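PDB 3OCJ: putative exported protein from Bordetella parapertussis, which is of unknown function but probably acts as an S-adenosylmethionine-dependent methyltransferase, and binds a palmitic acid in the crystal. Local coordinates for residues 62-67 and 262-267. Sequence-based numbering, arbitrary orientation.
With PLM (palmitic acid), chain D.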
# COMPACT_ATOMS: atom_id res chain seq x y z
N LEU A 62 -16.82 -2.17 -0.69
CA LEU A 62 -17.24 -1.57 -1.96
C LEU A 62 -16.16 -1.66 -3.02
O LEU A 62 -16.43 -2.05 -4.16
CB LEU A 62 -17.58 -0.09 -1.77
CG LEU A 62 -18.96 0.24 -1.24
CD1 LEU A 62 -19.02 1.70 -0.82
CD2 LEU A 62 -20.00 -0.05 -2.31
N TYR A 63 -14.93 -1.28 -2.66
CA TYR A 63 -13.89 -1.03 -3.66
C TYR A 63 -12.75 -2.04 -3.64
O TYR A 63 -11.93 -2.07 -4.56
CB TYR A 63 -13.37 0.41 -3.54
CG TYR A 63 -14.50 1.41 -3.54
CD1 TYR A 63 -15.36 1.53 -4.63
CD2 TYR A 63 -14.74 2.22 -2.43
CE1 TYR A 63 -16.43 2.42 -4.61
CE2 TYR A 63 -15.80 3.13 -2.41
CZ TYR A 63 -16.63 3.22 -3.49
OH TYR A 63 -17.68 4.12 -3.46
N ARG A 64 -12.65 -2.82 -2.56
CA ARG A 64 -11.74 -3.96 -2.51
C ARG A 64 -10.27 -3.58 -2.69
O ARG A 64 -9.45 -4.36 -3.19
CB ARG A 64 -12.19 -5.05 -3.49
CG ARG A 64 -13.62 -5.52 -3.19
CD ARG A 64 -14.05 -6.71 -4.04
NE ARG A 64 -13.98 -6.43 -5.46
CZ ARG A 64 -13.12 -7.00 -6.30
NH1 ARG A 64 -13.14 -6.68 -7.58
NH2 ARG A 64 -12.25 -7.89 -5.85
N GLY A 65 -9.94 -2.38 -2.24
CA GLY A 65 -8.57 -1.91 -2.21
C GLY A 65 -8.51 -0.61 -1.43
O GLY A 65 -9.53 -0.12 -0.93
N LEU A 66 -7.31 -0.06 -1.30
CA LEU A 66 -7.11 1.19 -0.58
C LEU A 66 -6.91 2.35 -1.53
O LEU A 66 -6.25 2.20 -2.56
CB LEU A 66 -5.90 1.08 0.35
CG LEU A 66 -5.99 0.06 1.47
CD1 LEU A 66 -4.68 0.01 2.25
CD2 LEU A 66 -7.16 0.34 2.40
N ASN A 67 -7.46 3.50 -1.18
CA ASN A 67 -7.15 4.73 -1.89
C ASN A 67 -6.19 5.57 -1.04
O ASN A 67 -5.70 5.11 0.00
CB ASN A 67 -8.41 5.53 -2.20
CG ASN A 67 -9.12 6.01 -0.96
OD1 ASN A 67 -8.83 5.56 0.14
ND2 ASN A 67 -10.08 6.91 -1.14
N GLN A 262 -12.56 -9.76 -0.20
CA GLN A 262 -12.00 -10.24 -1.46
C GLN A 262 -11.12 -9.17 -2.11
O GLN A 262 -11.41 -8.67 -3.19
CB GLN A 262 -13.09 -10.75 -2.41
CG GLN A 262 -13.98 -11.77 -1.71
CD GLN A 262 -14.65 -12.73 -2.67
OE1 GLN A 262 -15.26 -12.33 -3.66
NE2 GLN A 262 -14.53 -14.02 -2.39
N PRO A 263 -10.02 -8.82 -1.44
CA PRO A 263 -9.23 -7.67 -1.90
C PRO A 263 -8.54 -7.90 -3.25
O PRO A 263 -8.21 -9.03 -3.62
CB PRO A 263 -8.14 -7.52 -0.83
CG PRO A 263 -8.46 -8.50 0.25
CD PRO A 263 -9.46 -9.49 -0.26
N ARG A 264 -8.28 -6.80 -3.94
CA ARG A 264 -7.65 -6.81 -5.25
C ARG A 264 -6.12 -6.79 -5.19
O ARG A 264 -5.48 -6.87 -6.23
CB ARG A 264 -8.04 -5.54 -6.03
CG ARG A 264 -9.51 -5.27 -6.20
CD ARG A 264 -9.70 -3.79 -6.57
NE ARG A 264 -11.09 -3.50 -6.88
CZ ARG A 264 -11.63 -3.72 -8.08
NH1 ARG A 264 -10.89 -4.21 -9.06
NH2 ARG A 264 -12.91 -3.45 -8.28
N TRP A 265 -5.55 -6.66 -3.99
CA TRP A 265 -4.10 -6.54 -3.83
C TRP A 265 -3.39 -7.88 -3.75
O TRP A 265 -2.42 -8.03 -3.00
CB TRP A 265 -3.77 -5.70 -2.58
CG TRP A 265 -4.33 -6.21 -1.27
CD1 TRP A 265 -3.99 -7.37 -0.63
CD2 TRP A 265 -5.28 -5.55 -0.43
NE1 TRP A 265 -4.69 -7.47 0.57
CE2 TRP A 265 -5.48 -6.36 0.71
CE3 TRP A 265 -5.97 -4.33 -0.52
CZ2 TRP A 265 -6.36 -6.01 1.74
CZ3 TRP A 265 -6.85 -3.98 0.51
CH2 TRP A 265 -7.03 -4.82 1.62
N ASN A 266 -3.85 -8.84 -4.54
CA ASN A 266 -3.37 -10.21 -4.41
C ASN A 266 -2.37 -10.67 -5.48
O ASN A 266 -2.29 -11.87 -5.77
CB ASN A 266 -4.56 -11.17 -4.34
CG ASN A 266 -5.36 -11.21 -5.62
OD1 ASN A 266 -5.25 -10.33 -6.48
ND2 ASN A 266 -6.18 -12.25 -5.76
N ALA A 267 -1.64 -9.73 -6.06
CA ALA A 267 -0.54 -10.08 -6.94
C ALA A 267 0.69 -10.22 -6.07
O ALA A 267 1.41 -9.26 -5.84
CB ALA A 267 -0.33 -9.02 -8.01
C1 PLM D . -2.42 -1.02 -0.57
O1 PLM D . -1.44 -0.43 -0.07
O2 PLM D . -3.11 -0.42 -1.42
C2 PLM D . -2.80 -2.43 -0.16
C3 PLM D . -2.05 -2.95 1.06
C4 PLM D . -2.72 -4.24 1.52
C5 PLM D . -1.93 -4.99 2.60
C6 PLM D . -1.87 -4.22 3.91
C7 PLM D . -3.18 -3.53 4.26
C8 PLM D . -4.32 -4.49 4.57
C9 PLM D . -5.55 -3.66 4.95
CA PLM D . -6.60 -4.46 5.70
CB PLM D . -7.46 -3.51 6.53
CC PLM D . -8.78 -4.13 6.94
CD PLM D . -9.62 -3.13 7.72
CE PLM D . -11.00 -3.72 7.98
CF PLM D . -12.02 -2.63 8.32
CG PLM D . -11.64 -1.86 9.57
O HOH W 1 -15.02 -3.64 -6.00
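R64 and R264 meet where two helix ends abut: past helix 55-63 and helix 247-261 the chain turns with positive phi at R64 and Q262, and one backbone bond, R264 N to R64 O (2.8 Å), ties the two loops. The arginines suit these ends because their long N-H-bearing chains can reach the backbone carbonyls there, Y63 O and Q262 O. R64, bent at chi3 (-59°), turns its guanidinium back so that NH2 meets Q262 O at 2.9 Å, nearly along the C=O axis. The extended R264 crosses it at about a right angle and gives NE to Y63 O (2.9 Å), tilted from that carbonyl's plane. R64 NH1 lies over the R264 guanidinium face, 3.3 Å from R264 NH2; a water accepting from R64 NE and R264 NH2 and donating to L62 O probably eases the like charges. Side-chain-free G65 brings its CA to 3.8 Å from W265 CZ3. The broad W265 indole is sandwiched, P263 CB over one face and palmitic acid C4 over the other, while L66 CB approaches palmitic acid O2 (3.6 Å). Y199, hydrogen-bonded to L66 N, also binds the palmitic acid. The turns after the two helices thus bring W265 and L66 together to line part of a largely hydrophobic pocket, its natural ligand unknown.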